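Long-range contacts in type IV pilus secretin PilQ family protein (PDB 6W6M), which probably forms the outer-membrane channel through which the type IVa competence pilus passes during natural transformation in Vibrio cholerae: residues V330-L335 and M555-L560; T483-G488 and T503-T508; G339-V344 and N381-S386; R326-K331 and L561-P566. One frame throughout, in Å; residues are numbered along the deposited sequence.

Overall arrangement
Contacts 1, 3 and 4 all use the long strand 320-347, and contacts 1 and 4 also share its partner 549-568, with V330 and K331 common to both. Contact 4 is partly buried. It pairs the buried isoleucines I327 and I562 on one face. Contact 1 continues the ladder onto the surface, where charged and polar side chains dominate. Contact 3, about 29 Å from contact 1 between centres, joins a short strand to the same sheet through two backbone bonds, with R341 lying alongside N381. Contact 2 belongs to the other sheet. It is partly buried, relies on polar side chains, and packs against contact 4 through I506 and I562.

Contact 1: residues V330-L335 and M555-L560; sequences VKEGNL and MGKSEL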
loop_
_atom_site.group_PDB
_atom_site.type_symbol
_atom_site.label_atom_id
_atom_site.label_comp_id
_atom_site.label_asym_id
_atom_site.label_seq_id
_atom_site.Cartn_x
_atom_site.Cartn_y
_atom_site.Cartn_z
ATOM N N VAL A 330 0.724 49.542 -29.853
ATOM C CA VAL A 330 -0.120 50.675 -30.219
ATOM C C VAL A 330 -1.544 50.187 -30.454
ATOM O O VAL A 330 -1.762 49.159 -31.099
ATOM C CB VAL A 330 0.423 51.395 -31.475
ATOM C CG1 VAL A 330 -0.519 52.466 -31.925
ATOM C CG2 VAL A 330 1.781 51.994 -31.207
ATOM N N LYS A 331 -2.521 50.938 -29.943
ATOM C CA LYS A 331 -3.931 50.560 -30.066
ATOM C C LYS A 331 -4.764 51.756 -30.494
ATOM O O LYS A 331 -4.493 52.875 -30.054
ATOM C CB LYS A 331 -4.474 50.020 -28.751
ATOM C CG LYS A 331 -3.890 48.722 -28.315
ATOM C CD LYS A 331 -4.477 48.296 -26.999
ATOM C CE LYS A 331 -3.908 46.965 -26.559
ATOM N NZ LYS A 331 -4.447 46.518 -25.248
ATOM N N GLU A 332 -5.794 51.513 -31.308
ATOM C CA GLU A 332 -6.774 52.525 -31.677
ATOM C C GLU A 332 -8.169 51.927 -31.766
ATOM O O GLU A 332 -8.343 50.762 -32.127
ATOM C CB GLU A 332 -6.460 53.167 -33.020
ATOM C CG GLU A 332 -5.225 53.997 -33.062
ATOM C CD GLU A 332 -4.977 54.519 -34.455
ATOM O OE1 GLU A 332 -5.677 54.058 -35.381
ATOM O OE2 GLU A 332 -4.080 55.371 -34.629
ATOM N N GLY A 333 -9.170 52.762 -31.495
ATOM C CA GLY A 333 -10.554 52.320 -31.568
ATOM C C GLY A 333 -11.580 53.403 -31.850
ATOM O O GLY A 333 -11.390 54.546 -31.440
ATOM N N ASN A 334 -12.667 53.056 -32.545
ATOM C CA ASN A 334 -13.744 53.985 -32.868
ATOM C C ASN A 334 -15.098 53.302 -32.756
ATOM O O ASN A 334 -15.238 52.123 -33.082
ATOM C CB ASN A 334 -13.597 54.543 -34.277
ATOM C CG ASN A 334 -12.448 55.504 -34.399
ATOM O OD1 ASN A 334 -12.013 56.090 -33.415
ATOM N ND2 ASN A 334 -11.937 55.665 -35.611
ATOM N N LEU A 335 -16.109 54.066 -32.344
ATOM C CA LEU A 335 -17.456 53.517 -32.172
ATOM C C LEU A 335 -18.491 54.597 -32.449
ATOM O O LEU A 335 -18.261 55.761 -32.109
ATOM C CB LEU A 335 -17.616 52.967 -30.763
ATOM C CG LEU A 335 -18.874 52.186 -30.425
ATOM C CD1 LEU A 335 -18.559 51.123 -29.427
ATOM C CD2 LEU A 335 -19.898 53.116 -29.856
ATOM N N MET A 555 -14.861 49.905 -35.055
ATOM C CA MET A 555 -13.593 49.557 -35.699
ATOM C C MET A 555 -12.428 49.560 -34.702
ATOM O O MET A 555 -12.324 50.461 -33.876
ATOM C CB MET A 555 -13.294 50.524 -36.846
ATOM C CG MET A 555 -11.948 50.295 -37.511
ATOM S SD MET A 555 -11.609 51.391 -38.898
ATOM C CE MET A 555 -11.293 52.937 -38.052
ATOM N N GLY A 556 -11.555 48.555 -34.775
ATOM C CA GLY A 556 -10.409 48.463 -33.882
ATOM C C GLY A 556 -9.147 48.094 -34.625
ATOM O O GLY A 556 -9.192 47.441 -35.670
ATOM N N LYS A 557 -8.008 48.506 -34.071
ATOM C CA LYS A 557 -6.722 48.202 -34.684
ATOM C C LYS A 557 -5.638 48.095 -33.623
ATOM O O LYS A 557 -5.592 48.903 -32.695
ATOM C CB LYS A 557 -6.337 49.265 -35.704
ATOM C CG LYS A 557 -4.887 49.240 -36.066
ATOM C CD LYS A 557 -4.561 50.255 -37.125
ATOM C CE LYS A 557 -5.156 49.859 -38.448
ATOM N NZ LYS A 557 -4.625 50.710 -39.534
ATOM N N SER A 558 -4.752 47.112 -33.775
ATOM C CA SER A 558 -3.726 46.865 -32.771
ATOM C C SER A 558 -2.433 46.420 -33.433
ATOM O O SER A 558 -2.449 45.766 -34.477
ATOM C CB SER A 558 -4.185 45.809 -31.769
ATOM O OG SER A 558 -3.173 45.544 -30.830
ATOM N N GLU A 559 -1.308 46.756 -32.805
ATOM C CA GLU A 559 -0.016 46.399 -33.373
ATOM C C GLU A 559 1.031 46.223 -32.285
ATOM O O GLU A 559 1.131 47.047 -31.377
ATOM C CB GLU A 559 0.439 47.462 -34.360
ATOM C CG GLU A 559 1.722 47.145 -35.045
ATOM C CD GLU A 559 2.088 48.208 -36.037
ATOM O OE1 GLU A 559 1.332 49.197 -36.134
ATOM O OE2 GLU A 559 3.124 48.065 -36.720
ATOM N N LEU A 560 1.786 45.127 -32.382
ATOM C CA LEU A 560 2.850 44.809 -31.396
ATOM C C LEU A 560 4.145 44.497 -32.150
ATOM O O LEU A 560 4.075 43.830 -33.195
ATOM C CB LEU A 560 2.401 43.610 -30.555
ATOM C CG LEU A 560 3.527 42.799 -29.918
ATOM C CD1 LEU A 560 3.916 43.380 -28.569
ATOM C CD2 LEU A 560 3.130 41.340 -29.774
#
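This is a regular antiparallel pairing of two long strands, V330-L335 and M555-L560, in the wall of the secretin beta barrel. The two segments run almost exactly opposite, 179° apart, with their axes 4.8 Å from each other. Three hydrogen-bonded pairs, V330 with E559, E332 with K557 and N334 with M555, each carry two backbone bonds. The bond from E332 N to K557 O is 3.0 Å long, and the return bond from K557 N to E332 O has the same length. Between them come the non-hydrogen-bonded pairs K331-S558 and G333-G556. Here the alpha carbons supply weaker contacts, such as K331 CA to K557 O at 3.5 Å. The G333-G556 pair has no side chains, so this spot on the K331 and S558 face is bare backbone from both strands.

The opposite face carries V330, E332, N334, M555, K557 and E559. E332 and K557 are cross-strand neighbours of opposite charge, but E332 OE1 stays 5.4 Å from K557 NZ. Their attraction is therefore probably loose. M555 lies alongside N334, pointing the same way. On the other face, the K331 chain is extended beyond CG and leads away from the partner strand. Its CG still passes 4.1 Å from S558 OG.

Strand 404-429 flanks the ladder, bonding to K331, G333 and L335 through A418, S416 and N414. Strand 518-534 flanks the other edge, where S527 and Q525 bond to G556 and S558.

Contact 2: residues T483-G488 and T503-T508; sequences TQDRRG and TQRIGT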
loop_
_atom_site.group_PDB
_atom_site.type_symbol
_atom_site.label_atom_id
_atom_site.label_comp_id
_atom_site.label_asym_id
_atom_site.label_seq_id
_atom_site.Cartn_x
_atom_site.Cartn_y
_atom_site.Cartn_z
ATOM N N THR A 483 9.418 37.844 -22.568
ATOM C CA THR A 483 7.999 37.706 -22.255
ATOM C C THR A 483 7.469 38.947 -21.557
ATOM O O THR A 483 8.219 39.715 -20.959
ATOM C CB THR A 483 7.687 36.484 -21.362
ATOM O OG1 THR A 483 7.843 36.830 -19.984
ATOM C CG2 THR A 483 8.582 35.312 -21.673
ATOM N N GLN A 484 6.148 39.100 -21.608
ATOM C CA GLN A 484 5.448 40.166 -20.898
ATOM C C GLN A 484 4.061 39.683 -20.491
ATOM O O GLN A 484 3.119 39.818 -21.269
ATOM C CB GLN A 484 5.338 41.399 -21.770
ATOM C CG GLN A 484 4.871 42.601 -21.031
ATOM C CD GLN A 484 4.709 43.784 -21.920
ATOM O OE1 GLN A 484 4.839 44.915 -21.482
ATOM N NE2 GLN A 484 4.422 43.537 -23.182
ATOM N N ASP A 485 3.917 39.170 -19.276
ATOM C CA ASP A 485 2.655 38.627 -18.784
ATOM C C ASP A 485 2.077 39.510 -17.686
ATOM O O ASP A 485 2.774 40.298 -17.057
ATOM C CB ASP A 485 2.832 37.210 -18.250
ATOM C CG ASP A 485 3.683 36.355 -19.141
ATOM O OD1 ASP A 485 3.599 36.491 -20.373
ATOM O OD2 ASP A 485 4.452 35.538 -18.602
ATOM N N ARG A 486 0.781 39.338 -17.455
ATOM C CA ARG A 486 0.050 40.082 -16.443
ATOM C C ARG A 486 -0.947 39.172 -15.754
ATOM O O ARG A 486 -1.171 38.045 -16.177
ATOM C CB ARG A 486 -0.724 41.226 -17.086
ATOM C CG ARG A 486 0.122 42.341 -17.663
ATOM C CD ARG A 486 -0.761 43.318 -18.418
ATOM N NE ARG A 486 -1.391 42.682 -19.570
ATOM C CZ ARG A 486 -2.215 43.298 -20.412
ATOM N NH1 ARG A 486 -2.523 44.575 -20.229
ATOM N NH2 ARG A 486 -2.736 42.633 -21.433
ATOM N N ARG A 487 -1.555 39.676 -14.692
ATOM C CA ARG A 487 -2.558 38.928 -13.950
ATOM C C ARG A 487 -3.915 39.247 -14.555
ATOM O O ARG A 487 -4.241 40.416 -14.765
ATOM C CB ARG A 487 -2.511 39.295 -12.468
ATOM C CG ARG A 487 -3.678 38.816 -11.672
ATOM C CD ARG A 487 -3.791 39.568 -10.383
ATOM N NE ARG A 487 -4.917 39.096 -9.593
ATOM C CZ ARG A 487 -5.290 39.623 -8.437
ATOM N NH1 ARG A 487 -4.626 40.645 -7.934
ATOM N NH2 ARG A 487 -6.330 39.131 -7.790
ATOM N N GLY A 488 -4.687 38.213 -14.861
ATOM C CA GLY A 488 -5.967 38.358 -15.505
ATOM C C GLY A 488 -7.131 38.197 -14.553
ATOM O O GLY A 488 -7.012 38.383 -13.338
ATOM N N THR A 503 -0.740 36.591 -21.501
ATOM C CA THR A 503 0.654 36.406 -21.887
ATOM C C THR A 503 0.967 36.974 -23.267
ATOM O O THR A 503 0.089 37.125 -24.110
ATOM C CB THR A 503 1.046 34.906 -21.863
ATOM O OG1 THR A 503 0.213 34.160 -22.755
ATOM C CG2 THR A 503 0.900 34.334 -20.474
ATOM N N GLN A 504 2.245 37.305 -23.467
ATOM C CA GLN A 504 2.874 37.537 -24.767
ATOM C C GLN A 504 4.275 36.966 -24.696
ATOM O O GLN A 504 5.019 37.302 -23.779
ATOM C CB GLN A 504 2.969 39.014 -25.120
ATOM C CG GLN A 504 1.676 39.684 -25.357
ATOM C CD GLN A 504 1.847 41.150 -25.629
ATOM O OE1 GLN A 504 2.823 41.753 -25.213
ATOM N NE2 GLN A 504 0.898 41.734 -26.332
ATOM N N ARG A 505 4.642 36.112 -25.641
ATOM C CA ARG A 505 5.902 35.395 -25.549
ATOM C C ARG A 505 6.529 35.243 -26.920
ATOM O O ARG A 505 5.844 35.069 -27.922
ATOM C CB ARG A 505 5.712 34.013 -24.921
ATOM C CG ARG A 505 5.455 34.058 -23.455
ATOM C CD ARG A 505 5.001 32.742 -22.896
ATOM N NE ARG A 505 4.643 32.901 -21.492
ATOM C CZ ARG A 505 4.052 31.975 -20.748
ATOM N NH1 ARG A 505 3.738 30.800 -21.268
ATOM N NH2 ARG A 505 3.763 32.230 -19.483
ATOM N N ILE A 506 7.855 35.283 -26.947
ATOM C CA ILE A 506 8.601 34.980 -28.156
ATOM C C ILE A 506 9.925 34.351 -27.755
ATOM O O ILE A 506 10.597 34.808 -26.826
ATOM C CB ILE A 506 8.776 36.237 -29.040
ATOM C CG1 ILE A 506 9.426 35.871 -30.365
ATOM C CG2 ILE A 506 9.568 37.310 -28.345
ATOM C CD1 ILE A 506 9.349 36.945 -31.364
ATOM N N GLY A 507 10.274 33.277 -28.446
ATOM C CA GLY A 507 11.518 32.574 -28.225
ATOM C C GLY A 507 12.177 32.171 -29.523
ATOM O O GLY A 507 11.531 31.574 -30.378
ATOM N N THR A 508 13.458 32.482 -29.691
ATOM C CA THR A 508 14.104 32.280 -30.982
ATOM C C THR A 508 15.602 32.086 -30.815
ATOM O O THR A 508 16.152 32.156 -29.714
ATOM C CB THR A 508 13.883 33.465 -31.941
ATOM O OG1 THR A 508 14.393 34.677 -31.374
ATOM C CG2 THR A 508 12.437 33.638 -32.268
#
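Q484 N donates to Q504 O at 3.0 Å, in the carbonyl plane and with 160° at the hydrogen. The two glutamine side chains lie side by side, with a weak bond from Q484 NE2 to Q504 OE1. On the T483 and R505 face, T483 CG2 rests 3.8 Å from R505 CG, while T483 OG1 bonds to S463.

These residues belong to the beta hairpin of strands 475-493 and 496-513. T483 and R505 form a non-hydrogen-bonded pair, and the first strand is interrupted at D485. The D485 CG stands beside its own backbone N (chi1 -44°), which carries the carboxylate toward T503-R505. There it lies against T503, and D485 OD1 takes a weak hydrogen bond from Q504 N at 3.5 Å. The other oxygen, D485 OD2, forms a long salt bridge to R505 NH2, also at 3.5 Å. It meets the guanidinium at its edge, and the carboxylate and guanidinium planes are turned 66° apart. Within the second strand, T503 CG2 lies over one face of the R505 guanidinium, offset toward its rim. The stronger partner of R505 is E441 of the second subunit, bound through NH1. T503-G507 also pair with a strand of the second subunit, which carries the sheet across the interface.

Contact 3: residues G339-V344 and N381-S386; sequences GVRWGV and NLASTS
V340 and L382 are gripped to each other by two backbone hydrogen bonds, which make them an antiparallel hydrogen-bonded pair. L382 N donates to V340 O at 3.0 Å, with the donor only tilted from the carbonyl plane. The return bond from V340 N to L382 O is 2.9 Å, but its donor sits well above the plane, 57° out of it. The second segment is already turning away here into the loop from A383 onward.

On the neighbouring pair, R341 and N381 lie side by side and point the same way, their guanidinium and amide planes 40° apart. The R341 chain bends at chi3 (55°), with R341 CD 3.6 Å from A383 CB and the guanidinium going on to E408. G339 has no side chain, and S384 N approaches its CA to 3.8 Å.

E408 on strand 404-429 holds the R341 guanidinium through a salt bridge to NH2. The loop is positioned in turn by S410, which takes a hydrogen bond from S384 N, and by R550, which donates to A383 O. L382 also packs on N388 of the second subunit. The arrangement is a short strand, 380-382, added antiparallel to the long strand 320-347 in the secretin sheet.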
loop_
_atom_site.group_PDB
_atom_site.type_symbol
_atom_site.label_atom_id
_atom_site.label_comp_id
_atom_site.label_asym_id
_atom_site.label_seq_id
_atom_site.Cartn_x
_atom_site.Cartn_y
_atom_site.Cartn_z
ATOM N N GLY A 339 -29.969 55.982 -32.794
ATOM C CA GLY A 339 -31.210 55.302 -32.472
ATOM C C GLY A 339 -32.384 56.247 -32.373
ATOM O O GLY A 339 -32.216 57.448 -32.150
ATOM N N VAL A 340 -33.592 55.692 -32.519
ATOM C CA VAL A 340 -34.818 56.480 -32.597
ATOM C C VAL A 340 -35.953 55.793 -31.851
ATOM O O VAL A 340 -36.121 54.573 -31.904
ATOM C CB VAL A 340 -35.228 56.746 -34.061
ATOM C CG1 VAL A 340 -36.548 57.448 -34.119
ATOM C CG2 VAL A 340 -34.198 57.590 -34.750
ATOM N N ARG A 341 -36.772 56.601 -31.183
ATOM C CA ARG A 341 -37.870 56.078 -30.375
ATOM C C ARG A 341 -39.077 56.983 -30.593
ATOM O O ARG A 341 -39.044 58.139 -30.173
ATOM C CB ARG A 341 -37.460 56.051 -28.909
ATOM C CG ARG A 341 -37.889 54.843 -28.139
ATOM C CD ARG A 341 -36.962 54.613 -26.978
ATOM N NE ARG A 341 -36.855 55.779 -26.117
ATOM C CZ ARG A 341 -37.287 55.824 -24.864
ATOM N NH1 ARG A 341 -37.851 54.759 -24.320
ATOM N NH2 ARG A 341 -37.147 56.931 -24.152
ATOM N N TRP A 342 -40.134 56.492 -31.235
ATOM C CA TRP A 342 -41.295 57.359 -31.412
ATOM C C TRP A 342 -42.599 56.596 -31.270
ATOM O O TRP A 342 -42.656 55.375 -31.425
ATOM C CB TRP A 342 -41.279 58.105 -32.750
ATOM C CG TRP A 342 -41.368 57.281 -33.982
ATOM C CD1 TRP A 342 -40.342 56.922 -34.786
ATOM C CD2 TRP A 342 -42.554 56.756 -34.585
ATOM N NE1 TRP A 342 -40.801 56.191 -35.842
ATOM C CE2 TRP A 342 -42.160 56.074 -35.744
ATOM C CE3 TRP A 342 -43.910 56.793 -34.254
ATOM C CZ2 TRP A 342 -43.073 55.426 -36.577
ATOM C CZ3 TRP A 342 -44.814 56.151 -35.079
ATOM C CH2 TRP A 342 -44.392 55.476 -36.224
ATOM N N GLY A 343 -43.655 57.356 -30.989
ATOM C CA GLY A 343 -44.966 56.778 -30.755
ATOM C C GLY A 343 -46.086 57.742 -31.072
ATOM O O GLY A 343 -45.895 58.962 -31.082
ATOM N N VAL A 344 -47.270 57.188 -31.326
ATOM C CA VAL A 344 -48.457 57.970 -31.641
ATOM C C VAL A 344 -49.640 57.398 -30.872
ATOM O O VAL A 344 -49.625 56.253 -30.423
ATOM C CB VAL A 344 -48.760 57.994 -33.151
ATOM C CG1 VAL A 344 -50.061 58.710 -33.424
ATOM C CG2 VAL A 344 -47.641 58.656 -33.900
ATOM N N ASN A 381 -39.282 51.402 -31.276
ATOM C CA ASN A 381 -38.456 51.435 -30.067
ATOM C C ASN A 381 -37.060 50.911 -30.402
ATOM O O ASN A 381 -36.759 49.746 -30.157
ATOM C CB ASN A 381 -39.121 50.612 -28.975
ATOM C CG ASN A 381 -38.497 50.822 -27.625
ATOM O OD1 ASN A 381 -37.994 51.895 -27.320
ATOM N ND2 ASN A 381 -38.518 49.789 -26.804
ATOM N N LEU A 382 -36.191 51.780 -30.917
ATOM C CA LEU A 382 -34.860 51.412 -31.377
ATOM C C LEU A 382 -33.833 52.371 -30.804
ATOM O O LEU A 382 -33.044 52.983 -31.523
ATOM C CB LEU A 382 -34.815 51.392 -32.898
ATOM C CG LEU A 382 -35.756 50.377 -33.545
ATOM C CD1 LEU A 382 -35.696 50.458 -35.039
ATOM C CD2 LEU A 382 -35.429 48.979 -33.084
ATOM N N ALA A 383 -33.875 52.560 -29.490
ATOM C CA ALA A 383 -33.002 53.522 -28.838
ATOM C C ALA A 383 -31.556 53.046 -28.827
ATOM O O ALA A 383 -31.271 51.856 -28.685
ATOM C CB ALA A 383 -33.463 53.774 -27.407
ATOM N N SER A 384 -30.639 54.001 -28.958
ATOM C CA SER A 384 -29.218 53.716 -28.816
ATOM C C SER A 384 -28.920 53.217 -27.410
ATOM O O SER A 384 -29.122 53.934 -26.429
ATOM C CB SER A 384 -28.399 54.966 -29.116
ATOM O OG SER A 384 -27.119 54.885 -28.530
ATOM N N THR A 385 -28.427 51.988 -27.319
ATOM C CA THR A 385 -28.248 51.294 -26.046
ATOM C C THR A 385 -26.806 51.455 -25.582
ATOM O O THR A 385 -25.921 50.704 -25.999
ATOM C CB THR A 385 -28.616 49.821 -26.186
ATOM O OG1 THR A 385 -27.791 49.216 -27.188
ATOM C CG2 THR A 385 -30.079 49.672 -26.573
ATOM N N SER A 386 -26.577 52.424 -24.707
ATOM C CA SER A 386 -25.261 52.695 -24.140
ATOM C C SER A 386 -25.478 53.482 -22.857
ATOM O O SER A 386 -26.610 53.806 -22.491
ATOM C CB SER A 386 -24.366 53.458 -25.113
ATOM O OG SER A 386 -24.255 52.779 -26.346
#

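Contact 4: residues R326-K331 and L561-P566; sequences RIVTVK and LIFVTP
Strand segments R326-K331 and L561-P566 run antiparallel, their axes 158° apart, and four backbone hydrogen bonds join R326-V328 to L561-F563. R326 with F563 and V328 with L561 are the hydrogen-bonded pairs, and I327 with I562 is the non-hydrogen-bonded pair between them. The bonds at V328 are straight, as in V328 N to L561 O at 3.0 Å. The bond from R326 N to F563 O is more bent, at 144°.

I327 and I562 lie side by side on the buried face, pointing the same way. Both hold CG1 beside the backbone N (chi1 -66°), and this brings the two CG1 atoms to 4.0 Å. This face turns toward the second sheet of the chain. I327 packs on V482 and Q484, and I562 on I506, so the ladder lies against the hairpin in a double-walled secretin barrel. On the other face, V328 CG2 approaches the F563 ring at its edge, 4.3 Å from CE1. R326 O also lies at that edge, 3.8 Å from F563 CD1. The aliphatic start of R326 touches the same residue, CB against F563 CB at 4.1 Å. L561 shares this face and packs on R425 of the second subunit.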
loop_
_atom_site.group_PDB
_atom_site.type_symbol
_atom_site.label_atom_id
_atom_site.label_comp_id
_atom_site.label_asym_id
_atom_site.label_seq_id
_atom_site.Cartn_x
_atom_site.Cartn_y
_atom_site.Cartn_z
ATOM N N ARG A 326 13.230 45.552 -26.702
ATOM C CA ARG A 326 12.280 46.658 -26.751
ATOM C C ARG A 326 10.929 46.170 -27.245
ATOM O O ARG A 326 10.823 45.687 -28.369
ATOM C CB ARG A 326 12.791 47.775 -27.654
ATOM C CG ARG A 326 12.184 49.098 -27.358
ATOM C CD ARG A 326 12.470 50.084 -28.445
ATOM N NE ARG A 326 12.115 51.434 -28.032
ATOM C CZ ARG A 326 11.563 52.335 -28.831
ATOM N NH1 ARG A 326 11.290 52.024 -30.090
ATOM N NH2 ARG A 326 11.268 53.542 -28.372
ATOM N N ILE A 327 9.898 46.322 -26.424
ATOM C CA ILE A 327 8.556 45.863 -26.746
ATOM C C ILE A 327 7.672 47.088 -26.895
ATOM O O ILE A 327 7.592 47.907 -25.974
ATOM C CB ILE A 327 8.003 44.921 -25.668
ATOM C CG1 ILE A 327 8.812 43.633 -25.638
ATOM C CG2 ILE A 327 6.550 44.614 -25.921
ATOM C CD1 ILE A 327 8.521 42.774 -24.467
ATOM N N VAL A 328 7.019 47.219 -28.048
ATOM C CA VAL A 328 6.200 48.384 -28.355
ATOM C C VAL A 328 4.803 47.928 -28.749
ATOM O O VAL A 328 4.650 46.973 -29.515
ATOM C CB VAL A 328 6.829 49.227 -29.481
ATOM C CG1 VAL A 328 6.037 50.476 -29.701
ATOM C CG2 VAL A 328 8.248 49.576 -29.144
ATOM N N THR A 329 3.780 48.609 -28.235
ATOM C CA THR A 329 2.421 48.296 -28.664
ATOM C C THR A 329 1.591 49.561 -28.840
ATOM O O THR A 329 1.728 50.519 -28.078
ATOM C CB THR A 329 1.717 47.350 -27.692
ATOM O OG1 THR A 329 0.482 46.921 -28.272
ATOM C CG2 THR A 329 1.420 48.027 -26.398
ATOM N N VAL A 330 0.724 49.542 -29.853
ATOM C CA VAL A 330 -0.120 50.675 -30.219
ATOM C C VAL A 330 -1.544 50.187 -30.454
ATOM O O VAL A 330 -1.762 49.159 -31.099
ATOM C CB VAL A 330 0.423 51.395 -31.475
ATOM C CG1 VAL A 330 -0.519 52.466 -31.925
ATOM C CG2 VAL A 330 1.781 51.994 -31.207
ATOM N N LYS A 331 -2.521 50.938 -29.943
ATOM C CA LYS A 331 -3.931 50.560 -30.066
ATOM C C LYS A 331 -4.764 51.756 -30.494
ATOM O O LYS A 331 -4.493 52.875 -30.054
ATOM C CB LYS A 331 -4.474 50.020 -28.751
ATOM C CG LYS A 331 -3.890 48.722 -28.315
ATOM C CD LYS A 331 -4.477 48.296 -26.999
ATOM C CE LYS A 331 -3.908 46.965 -26.559
ATOM N NZ LYS A 331 -4.447 46.518 -25.248
ATOM N N LEU A 561 5.271 44.991 -31.637
ATOM C CA LEU A 561 6.585 44.761 -32.233
ATOM C C LEU A 561 7.626 44.496 -31.157
ATOM O O LEU A 561 7.560 45.060 -30.062
ATOM C CB LEU A 561 7.041 45.954 -33.074
ATOM C CG LEU A 561 6.240 46.295 -34.327
ATOM C CD1 LEU A 561 6.747 47.565 -34.929
ATOM C CD2 LEU A 561 6.329 45.184 -35.338
ATOM N N ILE A 562 8.608 43.647 -31.478
ATOM C CA ILE A 562 9.706 43.345 -30.561
ATOM C C ILE A 562 11.040 43.544 -31.270
ATOM O O ILE A 562 11.270 42.972 -32.336
ATOM C CB ILE A 562 9.592 41.914 -30.004
ATOM C CG1 ILE A 562 8.351 41.792 -29.121
ATOM C CG2 ILE A 562 10.821 41.560 -29.209
ATOM C CD1 ILE A 562 7.994 40.401 -28.736
ATOM N N PHE A 563 11.917 44.359 -30.682
ATOM C CA PHE A 563 13.249 44.653 -31.197
ATOM C C PHE A 563 14.318 44.140 -30.242
ATOM O O PHE A 563 14.082 43.987 -29.046
ATOM C CB PHE A 563 13.490 46.158 -31.378
ATOM C CG PHE A 563 12.503 46.844 -32.253
ATOM C CD1 PHE A 563 11.328 47.340 -31.735
ATOM C CD2 PHE A 563 12.766 47.037 -33.587
ATOM C CE1 PHE A 563 10.426 47.986 -32.535
ATOM C CE2 PHE A 563 11.863 47.682 -34.389
ATOM C CZ PHE A 563 10.692 48.157 -33.860
ATOM N N VAL A 564 15.525 43.936 -30.770
ATOM C CA VAL A 564 16.680 43.599 -29.948
ATOM C C VAL A 564 17.920 44.217 -30.571
ATOM O O VAL A 564 18.023 44.347 -31.790
ATOM C CB VAL A 564 16.838 42.071 -29.766
ATOM C CG1 VAL A 564 17.090 41.381 -31.073
ATOM C CG2 VAL A 564 17.952 41.772 -28.811
ATOM N N THR A 565 18.861 44.623 -29.720
ATOM C CA THR A 565 20.124 45.195 -30.177
ATOM C C THR A 565 21.269 44.855 -29.228
ATOM O O THR A 565 21.280 45.299 -28.079
ATOM C CB THR A 565 20.005 46.711 -30.350
ATOM O OG1 THR A 565 21.295 47.276 -30.586
ATOM C CG2 THR A 565 19.396 47.351 -29.141
ATOM N N PRO A 566 22.239 44.064 -29.669
ATOM C CA PRO A 566 23.395 43.745 -28.833
ATOM C C PRO A 566 24.563 44.692 -29.091
ATOM O O PRO A 566 24.521 45.546 -29.971
ATOM C CB PRO A 566 23.735 42.324 -29.275
ATOM C CG PRO A 566 23.385 42.320 -30.698
ATOM C CD PRO A 566 22.222 43.251 -30.890
#